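PDB 3CE2: putative peptidase from Chlamydophila abortus, which is probably a zinc-dependent oligopeptidase of the M3B family that cleaves a variety of small bioactive peptides. Local coordinates for residues Ile251-Val255 with Ile482-Glu487; Phe243-Leu247 with Trp523-His528; Leu40-Leu45 with Ser109-Leu113; Asp25-Leu29 with Lys85-Tyr89. All blocks are in the same frame, centred on the assembly; numbering follows the deposited sequence.

In the fold
The four contacts form two pairs on one mostly helical chain. Contacts 1 and 2 both use helix 240-260, their centres lie 13 Å apart, and contact 1 is nested inside the loop that contact 2 closes. Contacts 3 and 4 have centres 15 Å apart and touch directly, with I110 CG1 3.6 Å from Y87 N; their segments alternate along the chain, from the loop before helix 33-42 to helix 101-120. Between the pairs, centres are 42 to 45 Å apart and nearest atoms at least about 23 Å. Contact 1 includes H484, which shares a zinc ion with H488. That zinc is distinct from the one, probably catalytic, held by H402 and H406 of the HExxH motif and by E430 farther along the chain.

Contact 1: residues Ile251-Val255 with Ile482-Glu487; sequences IQAHV and IHHAAE. With ZN (zinc ion), chain B.
H254 and H483 join two helices of the metallopeptidase fold, 240-260 and 451-487, through a hydrogen bond between imidazoles: H254 ND1 lies 2.9 Å from H483 NE2, at a nearly straight 165°. The rings are 13° from coplanar and meet rim to rim, so the ring nitrogens face each other edge on without stacking. I251 lies over one face of H483 through its CG2 branch, which makes a CH-pi contact 4.0 Å from the centroid of the H483 ring, while I251 CD1 reaches H483 CE1 at 3.5 Å. That two-branch grip follows from a first torsion of -56°, which sets CG1 beside the backbone N and CG2 anti to it. CD1 also packs against I482 CD1, the two isoleucines crossing at about a right angle. Farther along, A486 CB is the small methyl on which I251 CG2 (3.6 Å) and V255 CG2 (4.1 Å) converge. In the next shell, H483 ND1 is hydrogen-bonded to E479 O, so both ring nitrogens have partners and the rotation of the ring is fixed from two ends. C266 packs against H254, V255 and H483, and its backbone N bonds to E487 OE2. H484 points away from this interface; a long bond of 2.6 Å joins H484 NE2 to a zinc ion, with H488 and a water completing the modelled coordination.

Contact 2: residues Phe243-Leu247 with Trp523-His528; sequences FANLL and WARIPH
F243 begins the contact by setting its CB against two residues of the loop that follows helix 494-509: F243 CB lies 4.2 Å from W523 CZ3 and equally far from A524 CB. Its ring turns one face to A524 O, which sits 4.1 Å above the plane and toward the rim. At A244 the helix backbone itself meets the indole. W523 CH2 comes 3.7 Å from A244 N, near the indole plane, so the six-membered ring points edge-on at the helix. The indole is carried there from a CG lying between the backbone N and carbonyl carbon of W523 (chi1 62°). Two residues on, L246 meets H528, whose CE1 lies 3.6 Å from L246 O. L247 spreads its branches: CD2 meets W523 CE3 at 3.8 Å, and CD1 lies over a face of the H528 imidazole, offset toward its rim. Two aromatic residues of a long loop in the M3 peptidase domain thus pack against successive parts of helix 240-260. Outside the pair, H528 stacks on F185 and W523 NE1 bonds to S498 OG. With no hydrogen bond joining the two segments, their cohesion probably comes largely from dispersion and apolar burial, while the indole N-H is satisfied by helix 494-509.

Contact 3: residues Leu40-Leu45 with Ser109-Leu113; sequences LDSFGL and SITHL
S109 opens the contact on helix 101-120 by offering its CB methylene to L40, whose CD2 lies 4.0 Å away. The hydroxyl takes no part in that touch: S109 OG is hydrogen-bonded to A105 O, one turn back in its own helix. I110 comes next and meets the other branch of the same leucine, L40 CD1 lying 4.2 Å from both I110 CA and I110 CD1. L40 can straddle these neighbours because its CG stands anti to the backbone N (chi1 -179°), which carries the fork out from helix 33-42. H112 lies farther out, on the exposed side, where L45 approaches its imidazole at the edge and near the ring plane, with L45 CD1 3.8 Å from H112 CD2. These two side chains cross at about a right angle, with L45 meeting the rim of the ring. L113 fills the centre. Its CD1 packs between L40 CD1, at 4.0 Å, and F43 CD2, at 3.8 Å, and its CD2 lies more loosely 4.4 Å from L45 CG. The F43 ring is flanked in turn by W53 and by K82, a cation-pi partner, and it also touches L83 and L86 of helix 66-96. G44, with a positive phi of 52°, turns the chain after the helix, and L45 beyond it points toward helix 101-120. No hydrogen bond crosses between the segments. The arrangement is consistent with an N-terminal helical region, away from the zinc sites, in which helices 33-42, 66-96 and 101-120 pack through apolar side chains such as L40, L113, I110 and L86.

Contact 4: residues Asp25-Leu29 with Lys85-Tyr89; sequences DITPL and KLYVY
L29 and K85 provide the polar link: K85 NZ donates a hydrogen bond to L29 O at 3.2 Å. The donor lies in the carbonyl plane on a lone pair, with a C=O...N angle of 118°. K85 gets there by running extended from the helix and bending only at its last torsion (chi4 75°), which turns the ammonium back to the carbonyl. K85 also has a cation-pi partner in Y30, so the charge has both a backbone oxygen and an aromatic ring as partners. Apolar contact accompanies the bond, since the K85 and L29 side chains slide past each other in opposite directions, with L29 CD2 3.6 Å from K85 CG. This is loop-on-helix packing in the N-terminal region: the chain leading into helix 33-42 packs against helix 66-96, while Y385 of strand 385-387 touches I26, P28 and L29. Contacts with the phenol ring form the third group. L29 CB approaches the ring edge, 3.9 Å from Y89 CD1, and I26 CD1 lies 3.6 Å from Y89 CE1, I26 and Y89 crossing at about a right angle. W36 and Y30 also meet the Y89 ring, Y30 in an edge-to-face arrangement.

Contact 1: residues Ile251-Val255 with Ile482-Glu487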
loop_
_atom_site.group_PDB
_atom_site.type_symbol
_atom_site.label_atom_id
_atom_site.label_comp_id
_atom_site.label_asym_id
_atom_site.label_seq_id
_atom_site.Cartn_x
_atom_site.Cartn_y
_atom_site.Cartn_z
ATOM N N ILE A 251 -17.594 9.481 -9.237
ATOM C CA ILE A 251 -17.543 10.593 -8.321
ATOM C C ILE A 251 -18.922 10.930 -7.754
ATOM O O ILE A 251 -19.036 11.258 -6.574
ATOM C CB ILE A 251 -16.969 11.833 -8.961
ATOM C CG1 ILE A 251 -15.573 11.576 -9.542
ATOM C CG2 ILE A 251 -17.005 13.000 -7.974
ATOM C CD1 ILE A 251 -14.574 10.842 -8.657
ATOM N N GLN A 252 -19.964 10.869 -8.579
ATOM C CA GLN A 252 -21.314 11.139 -8.091
ATOM C C GLN A 252 -21.723 10.045 -7.113
ATOM O O GLN A 252 -22.503 10.276 -6.194
ATOM C CB GLN A 252 -22.333 11.214 -9.230
ATOM C CG GLN A 252 -22.421 12.566 -9.964
ATOM C CD GLN A 252 -22.661 13.780 -9.023
ATOM O OE1 GLN A 252 -23.507 13.750 -8.098
ATOM N NE2 GLN A 252 -21.921 14.852 -9.274
ATOM N N ALA A 253 -21.193 8.846 -7.298
ATOM C CA ALA A 253 -21.432 7.791 -6.325
ATOM C C ALA A 253 -20.904 8.213 -4.948
ATOM O O ALA A 253 -21.617 8.126 -3.951
ATOM C CB ALA A 253 -20.800 6.501 -6.775
ATOM N N HIS A 254 -19.668 8.699 -4.897
ATOM C CA HIS A 254 -19.112 9.131 -3.631
ATOM C C HIS A 254 -19.935 10.250 -3.035
ATOM O O HIS A 254 -20.190 10.257 -1.829
ATOM C CB HIS A 254 -17.659 9.559 -3.772
ATOM C CG HIS A 254 -16.771 8.459 -4.230
ATOM N ND1 HIS A 254 -15.604 8.684 -4.924
ATOM C CD2 HIS A 254 -16.903 7.117 -4.134
ATOM C CE1 HIS A 254 -15.044 7.524 -5.217
ATOM N NE2 HIS A 254 -15.815 6.556 -4.753
ATOM N N VAL A 255 -20.380 11.175 -3.878
ATOM C CA VAL A 255 -21.224 12.279 -3.405
ATOM C C VAL A 255 -22.527 11.767 -2.817
ATOM O O VAL A 255 -22.998 12.268 -1.814
ATOM C CB VAL A 255 -21.523 13.259 -4.517
ATOM C CG1 VAL A 255 -22.492 14.335 -4.041
ATOM C CG2 VAL A 255 -20.230 13.871 -5.008
ATOM N N ILE A 482 -12.093 17.405 -8.348
ATOM C CA ILE A 482 -13.241 16.903 -9.111
ATOM C C ILE A 482 -14.385 16.521 -8.207
ATOM O O ILE A 482 -15.541 16.626 -8.593
ATOM C CB ILE A 482 -12.903 15.735 -10.060
ATOM C CG1 ILE A 482 -12.620 14.443 -9.274
ATOM C CG2 ILE A 482 -11.764 16.093 -10.969
ATOM C CD1 ILE A 482 -12.285 13.275 -10.174
ATOM N N HIS A 483 -14.063 16.068 -7.003
ATOM C CA HIS A 483 -15.099 15.791 -6.025
ATOM C C HIS A 483 -15.692 17.112 -5.581
ATOM O O HIS A 483 -16.904 17.240 -5.456
ATOM C CB HIS A 483 -14.519 15.080 -4.831
ATOM C CG HIS A 483 -14.366 13.616 -5.026
ATOM N ND1 HIS A 483 -13.199 13.050 -5.485
ATOM C CD2 HIS A 483 -15.237 12.595 -4.824
ATOM C CE1 HIS A 483 -13.357 11.736 -5.553
ATOM N NE2 HIS A 483 -14.586 11.435 -5.158
ATOM N N HIS A 484 -14.832 18.099 -5.352
ATOM C CA HIS A 484 -15.310 19.417 -5.006
ATOM C C HIS A 484 -16.302 19.881 -6.063
ATOM O O HIS A 484 -17.483 20.034 -5.783
ATOM C CB HIS A 484 -14.153 20.402 -4.873
ATOM C CG HIS A 484 -14.511 21.642 -4.119
ATOM N ND1 HIS A 484 -14.206 22.908 -4.573
ATOM C CD2 HIS A 484 -15.165 21.811 -2.944
ATOM C CE1 HIS A 484 -14.644 23.802 -3.705
ATOM N NE2 HIS A 484 -15.230 23.163 -2.707
ATOM N N ALA A 485 -15.820 20.089 -7.278
ATOM C CA ALA A 485 -16.677 20.448 -8.397
ATOM C C ALA A 485 -18.009 19.671 -8.379
ATOM O O ALA A 485 -19.097 20.262 -8.401
ATOM C CB ALA A 485 -15.943 20.217 -9.697
ATOM N N ALA A 486 -17.944 18.349 -8.320
ATOM C CA ALA A 486 -19.188 17.593 -8.288
ATOM C C ALA A 486 -20.085 18.052 -7.119
ATOM O O ALA A 486 -21.254 18.387 -7.308
ATOM C CB ALA A 486 -18.919 16.094 -8.219
ATOM N N GLU A 487 -19.535 18.072 -5.910
ATOM C CA GLU A 487 -20.303 18.492 -4.740
ATOM C C GLU A 487 -21.131 19.749 -5.031
ATOM O O GLU A 487 -22.295 19.811 -4.641
ATOM C CB GLU A 487 -19.386 18.722 -3.531
ATOM C CG GLU A 487 -19.013 17.469 -2.767
ATOM C CD GLU A 487 -17.631 17.576 -2.146
ATOM O OE1 GLU A 487 -17.168 18.712 -1.923
ATOM O OE2 GLU A 487 -16.995 16.528 -1.896
HETATM ZN ZN ZN B . -16.630 25.322 -2.887
HETATM O O HOH W 1 -17.500 23.758 -1.602
#

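Contact 2: residues Phe243-Leu247 with Trp523-His528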
loop_
_atom_site.group_PDB
_atom_site.type_symbol
_atom_site.label_atom_id
_atom_site.label_comp_id
_atom_site.label_asym_id
_atom_site.label_seq_id
_atom_site.Cartn_x
_atom_site.Cartn_y
_atom_site.Cartn_z
ATOM N N PHE A 243 -15.200 7.768 -20.941
ATOM C CA PHE A 243 -14.466 7.761 -19.706
ATOM C C PHE A 243 -14.898 8.902 -18.786
ATOM O O PHE A 243 -14.985 8.707 -17.580
ATOM C CB PHE A 243 -12.998 7.825 -20.004
ATOM C CG PHE A 243 -12.429 6.529 -20.451
ATOM C CD1 PHE A 243 -12.456 5.426 -19.604
ATOM C CD2 PHE A 243 -11.820 6.409 -21.706
ATOM C CE1 PHE A 243 -11.887 4.213 -20.009
ATOM C CE2 PHE A 243 -11.241 5.219 -22.110
ATOM C CZ PHE A 243 -11.276 4.114 -21.264
ATOM N N ALA A 244 -15.187 10.077 -19.342
ATOM C CA ALA A 244 -15.735 11.184 -18.531
ATOM C C ALA A 244 -17.052 10.787 -17.923
ATOM O O ALA A 244 -17.279 11.005 -16.737
ATOM C CB ALA A 244 -15.924 12.439 -19.344
ATOM N N ASN A 245 -17.941 10.218 -18.719
ATOM C CA ASN A 245 -19.213 9.784 -18.143
ATOM C C ASN A 245 -18.997 8.838 -16.987
ATOM O O ASN A 245 -19.624 8.965 -15.929
ATOM C CB ASN A 245 -20.073 9.075 -19.181
ATOM C CG ASN A 245 -20.745 10.033 -20.097
ATOM O OD1 ASN A 245 -21.034 11.151 -19.709
ATOM N ND2 ASN A 245 -20.983 9.618 -21.326
ATOM N N LEU A 246 -18.120 7.863 -17.206
ATOM C CA LEU A 246 -17.957 6.802 -16.249
ATOM C C LEU A 246 -17.337 7.365 -14.988
ATOM O O LEU A 246 -17.687 6.979 -13.895
ATOM C CB LEU A 246 -17.125 5.668 -16.834
ATOM C CG LEU A 246 -17.749 4.772 -17.916
ATOM C CD1 LEU A 246 -16.667 3.870 -18.455
ATOM C CD2 LEU A 246 -18.907 3.926 -17.391
ATOM N N LEU A 247 -16.428 8.307 -15.126
ATOM C CA LEU A 247 -15.774 8.864 -13.944
ATOM C C LEU A 247 -16.726 9.791 -13.194
ATOM O O LEU A 247 -16.855 9.691 -11.977
ATOM C CB LEU A 247 -14.493 9.581 -14.342
ATOM C CG LEU A 247 -13.648 10.131 -13.203
ATOM C CD1 LEU A 247 -13.180 9.018 -12.261
ATOM C CD2 LEU A 247 -12.466 10.893 -13.811
ATOM N N TRP A 523 -5.766 11.544 -17.117
ATOM C CA TRP A 523 -6.775 11.248 -16.116
ATOM C C TRP A 523 -7.629 10.064 -16.526
ATOM O O TRP A 523 -8.121 9.325 -15.673
ATOM C CB TRP A 523 -7.661 12.447 -15.867
ATOM C CG TRP A 523 -8.407 12.872 -17.061
ATOM C CD1 TRP A 523 -8.060 13.852 -17.917
ATOM C CD2 TRP A 523 -9.663 12.358 -17.521
ATOM N NE1 TRP A 523 -9.005 13.981 -18.904
ATOM C CE2 TRP A 523 -10.004 13.075 -18.682
ATOM C CE3 TRP A 523 -10.532 11.355 -17.063
ATOM C CZ2 TRP A 523 -11.164 12.818 -19.412
ATOM C CZ3 TRP A 523 -11.693 11.113 -17.777
ATOM C CH2 TRP A 523 -12.003 11.851 -18.943
ATOM N N ALA A 524 -7.792 9.874 -17.833
ATOM C CA ALA A 524 -8.593 8.762 -18.347
ATOM C C ALA A 524 -7.991 7.352 -18.148
ATOM O O ALA A 524 -8.736 6.382 -18.065
ATOM C CB ALA A 524 -8.950 8.994 -19.786
ATOM N N ARG A 525 -6.663 7.238 -18.059
ATOM C CA ARG A 525 -6.025 5.942 -17.926
ATOM C C ARG A 525 -5.877 5.475 -16.499
ATOM O O ARG A 525 -5.409 4.371 -16.275
ATOM C CB ARG A 525 -4.663 5.890 -18.623
ATOM C CG ARG A 525 -4.155 7.236 -19.110
ATOM C CD ARG A 525 -3.191 7.173 -20.339
ATOM N NE ARG A 525 -2.118 6.168 -20.235
ATOM C CZ ARG A 525 -0.895 6.308 -20.760
ATOM N NH1 ARG A 525 -0.562 7.421 -21.409
ATOM N NH2 ARG A 525 0.006 5.336 -20.628
ATOM N N ILE A 526 -6.279 6.295 -15.535
ATOM C CA ILE A 526 -6.095 5.947 -14.134
ATOM C C ILE A 526 -7.285 5.241 -13.522
ATOM O O ILE A 526 -8.299 5.879 -13.287
ATOM C CB ILE A 526 -5.924 7.177 -13.301
ATOM C CG1 ILE A 526 -4.746 7.998 -13.797
ATOM C CG2 ILE A 526 -5.739 6.790 -11.843
ATOM C CD1 ILE A 526 -4.775 9.375 -13.215
ATOM N N PRO A 527 -7.133 3.951 -13.188
ATOM C CA PRO A 527 -8.208 3.026 -12.785
ATOM C C PRO A 527 -9.073 3.500 -11.610
ATOM O O PRO A 527 -8.548 4.090 -10.662
ATOM C CB PRO A 527 -7.449 1.747 -12.432
ATOM C CG PRO A 527 -6.173 1.855 -13.235
ATOM C CD PRO A 527 -5.816 3.298 -13.177
ATOM N N HIS A 528 -10.384 3.230 -11.686
ATOM C CA HIS A 528 -11.374 3.826 -10.759
ATOM C C HIS A 528 -11.190 3.392 -9.320
ATOM O O HIS A 528 -11.759 4.038 -8.397
ATOM C CB HIS A 528 -12.810 3.507 -11.160
ATOM C CG HIS A 528 -13.277 4.235 -12.373
ATOM N ND1 HIS A 528 -14.610 4.314 -12.721
ATOM C CD2 HIS A 528 -12.594 4.904 -13.332
ATOM C CE1 HIS A 528 -14.727 4.999 -13.844
ATOM N NE2 HIS A 528 -13.519 5.365 -14.238
#

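Contact 3: residues Leu40-Leu45 with Ser109-Leu113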
loop_
_atom_site.group_PDB
_atom_site.type_symbol
_atom_site.label_atom_id
_atom_site.label_comp_id
_atom_site.label_asym_id
_atom_site.label_seq_id
_atom_site.Cartn_x
_atom_site.Cartn_y
_atom_site.Cartn_z
ATOM N N LEU A 40 -8.865 -27.579 12.509
ATOM C CA LEU A 40 -9.989 -27.114 11.685
ATOM C C LEU A 40 -11.260 -27.809 12.122
ATOM O O LEU A 40 -12.353 -27.232 12.105
ATOM C CB LEU A 40 -9.752 -27.413 10.202
ATOM C CG LEU A 40 -10.864 -26.947 9.242
ATOM C CD1 LEU A 40 -10.719 -25.474 8.853
ATOM C CD2 LEU A 40 -10.952 -27.807 7.973
ATOM N N ASP A 41 -11.094 -29.066 12.521
ATOM C CA ASP A 41 -12.210 -29.903 12.948
ATOM C C ASP A 41 -12.918 -29.390 14.217
ATOM O O ASP A 41 -14.152 -29.330 14.232
ATOM C CB ASP A 41 -11.768 -31.374 13.099
ATOM C CG ASP A 41 -11.589 -32.089 11.749
ATOM O OD1 ASP A 41 -12.014 -31.543 10.706
ATOM O OD2 ASP A 41 -11.024 -33.206 11.731
ATOM N N SER A 42 -12.155 -29.007 15.253
ATOM C CA SER A 42 -12.732 -28.558 16.545
ATOM C C SER A 42 -13.983 -27.723 16.349
ATOM O O SER A 42 -14.898 -27.741 17.175
ATOM C CB SER A 42 -11.753 -27.719 17.383
ATOM O OG SER A 42 -10.462 -27.648 16.815
ATOM N N PHE A 43 -14.010 -26.967 15.260
ATOM C CA PHE A 43 -15.119 -26.076 15.006
ATOM C C PHE A 43 -16.443 -26.809 14.768
ATOM O O PHE A 43 -17.511 -26.290 15.114
ATOM C CB PHE A 43 -14.784 -25.118 13.861
ATOM C CG PHE A 43 -13.882 -24.004 14.274
ATOM C CD1 PHE A 43 -14.316 -23.053 15.182
ATOM C CD2 PHE A 43 -12.594 -23.914 13.781
ATOM C CE1 PHE A 43 -13.489 -22.030 15.582
ATOM C CE2 PHE A 43 -11.760 -22.881 14.171
ATOM C CZ PHE A 43 -12.210 -21.940 15.072
ATOM N N GLY A 44 -16.371 -28.012 14.202
ATOM C CA GLY A 44 -17.578 -28.732 13.816
ATOM C C GLY A 44 -18.457 -27.846 12.946
ATOM O O GLY A 44 -19.403 -27.225 13.432
ATOM N N LEU A 45 -18.127 -27.767 11.660
ATOM C CA LEU A 45 -18.938 -27.032 10.695
ATOM C C LEU A 45 -20.380 -27.553 10.739
ATOM O O LEU A 45 -20.613 -28.751 10.921
ATOM C CB LEU A 45 -18.346 -27.194 9.286
ATOM C CG LEU A 45 -18.404 -26.052 8.258
ATOM C CD1 LEU A 45 -17.408 -26.337 7.129
ATOM C CD2 LEU A 45 -19.813 -25.774 7.699
ATOM N N SER A 109 -11.573 -24.520 2.587
ATOM C CA SER A 109 -12.291 -24.809 3.830
ATOM C C SER A 109 -12.210 -23.638 4.815
ATOM O O SER A 109 -13.229 -23.035 5.195
ATOM C CB SER A 109 -11.730 -26.063 4.494
ATOM O OG SER A 109 -11.832 -27.175 3.642
ATOM N N ILE A 110 -10.992 -23.324 5.233
ATOM C CA ILE A 110 -10.787 -22.247 6.175
ATOM C C ILE A 110 -11.428 -20.974 5.604
ATOM O O ILE A 110 -12.111 -20.236 6.323
ATOM C CB ILE A 110 -9.294 -22.081 6.548
ATOM C CG1 ILE A 110 -9.144 -21.108 7.713
ATOM C CG2 ILE A 110 -8.475 -21.666 5.351
ATOM C CD1 ILE A 110 -10.224 -21.299 8.773
ATOM N N THR A 111 -11.261 -20.751 4.305
ATOM C CA THR A 111 -11.843 -19.580 3.690
ATOM C C THR A 111 -13.359 -19.591 3.910
ATOM O O THR A 111 -13.967 -18.570 4.259
ATOM C CB THR A 111 -11.492 -19.493 2.173
ATOM O OG1 THR A 111 -10.073 -19.374 2.035
ATOM C CG2 THR A 111 -12.178 -18.258 1.495
ATOM N N HIS A 112 -13.971 -20.752 3.705
ATOM C CA HIS A 112 -15.411 -20.869 3.864
ATOM C C HIS A 112 -15.750 -20.553 5.321
ATOM O O HIS A 112 -16.686 -19.810 5.594
ATOM C CB HIS A 112 -15.869 -22.279 3.488
ATOM C CG HIS A 112 -17.294 -22.569 3.837
ATOM N ND1 HIS A 112 -18.357 -21.911 3.247
ATOM C CD2 HIS A 112 -17.836 -23.460 4.706
ATOM C CE1 HIS A 112 -19.490 -22.377 3.745
ATOM N NE2 HIS A 112 -19.203 -23.320 4.628
ATOM N N LEU A 113 -14.963 -21.109 6.240
ATOM C CA LEU A 113 -15.116 -20.834 7.676
ATOM C C LEU A 113 -15.081 -19.346 8.036
ATOM O O LEU A 113 -15.864 -18.884 8.865
ATOM C CB LEU A 113 -14.065 -21.584 8.485
ATOM C CG LEU A 113 -14.658 -22.861 9.051
ATOM C CD1 LEU A 113 -13.846 -23.429 10.237
ATOM C CD2 LEU A 113 -16.070 -22.513 9.464
#

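Contact 4: residues Asp25-Leu29 with Lys85-Tyr89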
loop_
_atom_site.group_PDB
_atom_site.type_symbol
_atom_site.label_atom_id
_atom_site.label_comp_id
_atom_site.label_asym_id
_atom_site.label_seq_id
_atom_site.Cartn_x
_atom_site.Cartn_y
_atom_site.Cartn_z
ATOM N N ASP A 25 9.849 -22.631 7.639
ATOM C CA ASP A 25 9.455 -23.639 8.606
ATOM C C ASP A 25 8.147 -23.222 9.251
ATOM O O ASP A 25 8.110 -22.357 10.139
ATOM C CB ASP A 25 10.540 -23.818 9.671
ATOM C CG ASP A 25 10.095 -24.728 10.827
ATOM O OD1 ASP A 25 9.068 -25.427 10.718
ATOM O OD2 ASP A 25 10.785 -24.740 11.860
ATOM N N ILE A 26 7.080 -23.867 8.804
ATOM C CA ILE A 26 5.745 -23.548 9.248
ATOM C C ILE A 26 5.253 -24.512 10.316
ATOM O O ILE A 26 4.094 -24.460 10.708
ATOM C CB ILE A 26 4.783 -23.604 8.063
ATOM C CG1 ILE A 26 4.818 -25.007 7.432
ATOM C CG2 ILE A 26 5.146 -22.521 7.028
ATOM C CD1 ILE A 26 3.655 -25.282 6.502
ATOM N N THR A 27 6.121 -25.401 10.783
ATOM C CA THR A 27 5.743 -26.350 11.835
ATOM C C THR A 27 5.357 -25.682 13.167
ATOM O O THR A 27 4.449 -26.164 13.829
ATOM C CB THR A 27 6.826 -27.440 12.076
ATOM O OG1 THR A 27 8.097 -26.814 12.271
ATOM C CG2 THR A 27 6.934 -28.382 10.882
ATOM N N PRO A 28 6.030 -24.570 13.562
ATOM C CA PRO A 28 5.543 -23.832 14.755
ATOM C C PRO A 28 4.042 -23.517 14.736
ATOM O O PRO A 28 3.442 -23.351 15.797
ATOM C CB PRO A 28 6.354 -22.538 14.727
ATOM C CG PRO A 28 7.648 -22.927 14.059
ATOM C CD PRO A 28 7.250 -23.947 13.000
ATOM N N LEU A 29 3.428 -23.436 13.563
ATOM C CA LEU A 29 1.980 -23.267 13.499
ATOM C C LEU A 29 1.290 -24.599 13.752
ATOM O O LEU A 29 0.521 -24.754 14.706
ATOM C CB LEU A 29 1.558 -22.720 12.147
ATOM C CG LEU A 29 1.654 -21.208 12.020
ATOM C CD1 LEU A 29 2.098 -20.856 10.649
ATOM C CD2 LEU A 29 0.305 -20.585 12.286
ATOM N N LYS A 85 -4.837 -18.228 12.387
ATOM C CA LYS A 85 -3.765 -19.198 12.477
ATOM C C LYS A 85 -3.988 -20.280 11.407
ATOM O O LYS A 85 -3.075 -20.650 10.682
ATOM C CB LYS A 85 -3.770 -19.795 13.886
ATOM C CG LYS A 85 -2.657 -20.750 14.248
ATOM C CD LYS A 85 -2.779 -21.068 15.744
ATOM C CE LYS A 85 -2.022 -22.336 16.148
ATOM N NZ LYS A 85 -0.533 -22.143 16.221
ATOM N N LEU A 86 -5.216 -20.778 11.296
ATOM C CA LEU A 86 -5.507 -21.841 10.357
ATOM C C LEU A 86 -5.425 -21.293 8.951
ATOM O O LEU A 86 -5.001 -21.984 8.022
ATOM C CB LEU A 86 -6.910 -22.377 10.572
ATOM C CG LEU A 86 -7.183 -23.198 11.824
ATOM C CD1 LEU A 86 -8.706 -23.236 12.047
ATOM C CD2 LEU A 86 -6.571 -24.590 11.705
ATOM N N TYR A 87 -5.841 -20.050 8.775
ATOM C CA TYR A 87 -5.784 -19.487 7.452
ATOM C C TYR A 87 -4.354 -19.389 6.948
ATOM O O TYR A 87 -4.011 -19.849 5.863
ATOM C CB TYR A 87 -6.398 -18.114 7.441
ATOM C CG TYR A 87 -6.475 -17.578 6.049
ATOM C CD1 TYR A 87 -7.609 -17.816 5.255
ATOM C CD2 TYR A 87 -5.407 -16.862 5.498
ATOM C CE1 TYR A 87 -7.692 -17.326 3.962
ATOM C CE2 TYR A 87 -5.474 -16.368 4.201
ATOM C CZ TYR A 87 -6.622 -16.608 3.443
ATOM O OH TYR A 87 -6.697 -16.133 2.169
ATOM N N VAL A 88 -3.524 -18.775 7.763
ATOM C CA VAL A 88 -2.177 -18.499 7.410
ATOM C C VAL A 88 -1.504 -19.801 7.056
ATOM O O VAL A 88 -0.809 -19.894 6.043
ATOM C CB VAL A 88 -1.474 -17.769 8.579
ATOM C CG1 VAL A 88 0.035 -17.852 8.453
ATOM C CG2 VAL A 88 -1.949 -16.299 8.620
ATOM N N TYR A 89 -1.733 -20.823 7.869
ATOM C CA TYR A 89 -1.103 -22.120 7.624
ATOM C C TYR A 89 -1.510 -22.710 6.272
ATOM O O TYR A 89 -0.667 -23.180 5.523
ATOM C CB TYR A 89 -1.460 -23.117 8.718
ATOM C CG TYR A 89 -0.839 -24.458 8.476
ATOM C CD1 TYR A 89 0.409 -24.751 8.991
ATOM C CD2 TYR A 89 -1.486 -25.427 7.711
ATOM C CE1 TYR A 89 1.001 -25.955 8.772
ATOM C CE2 TYR A 89 -0.893 -26.650 7.472
ATOM C CZ TYR A 89 0.355 -26.905 8.013
ATOM O OH TYR A 89 0.988 -28.112 7.828
#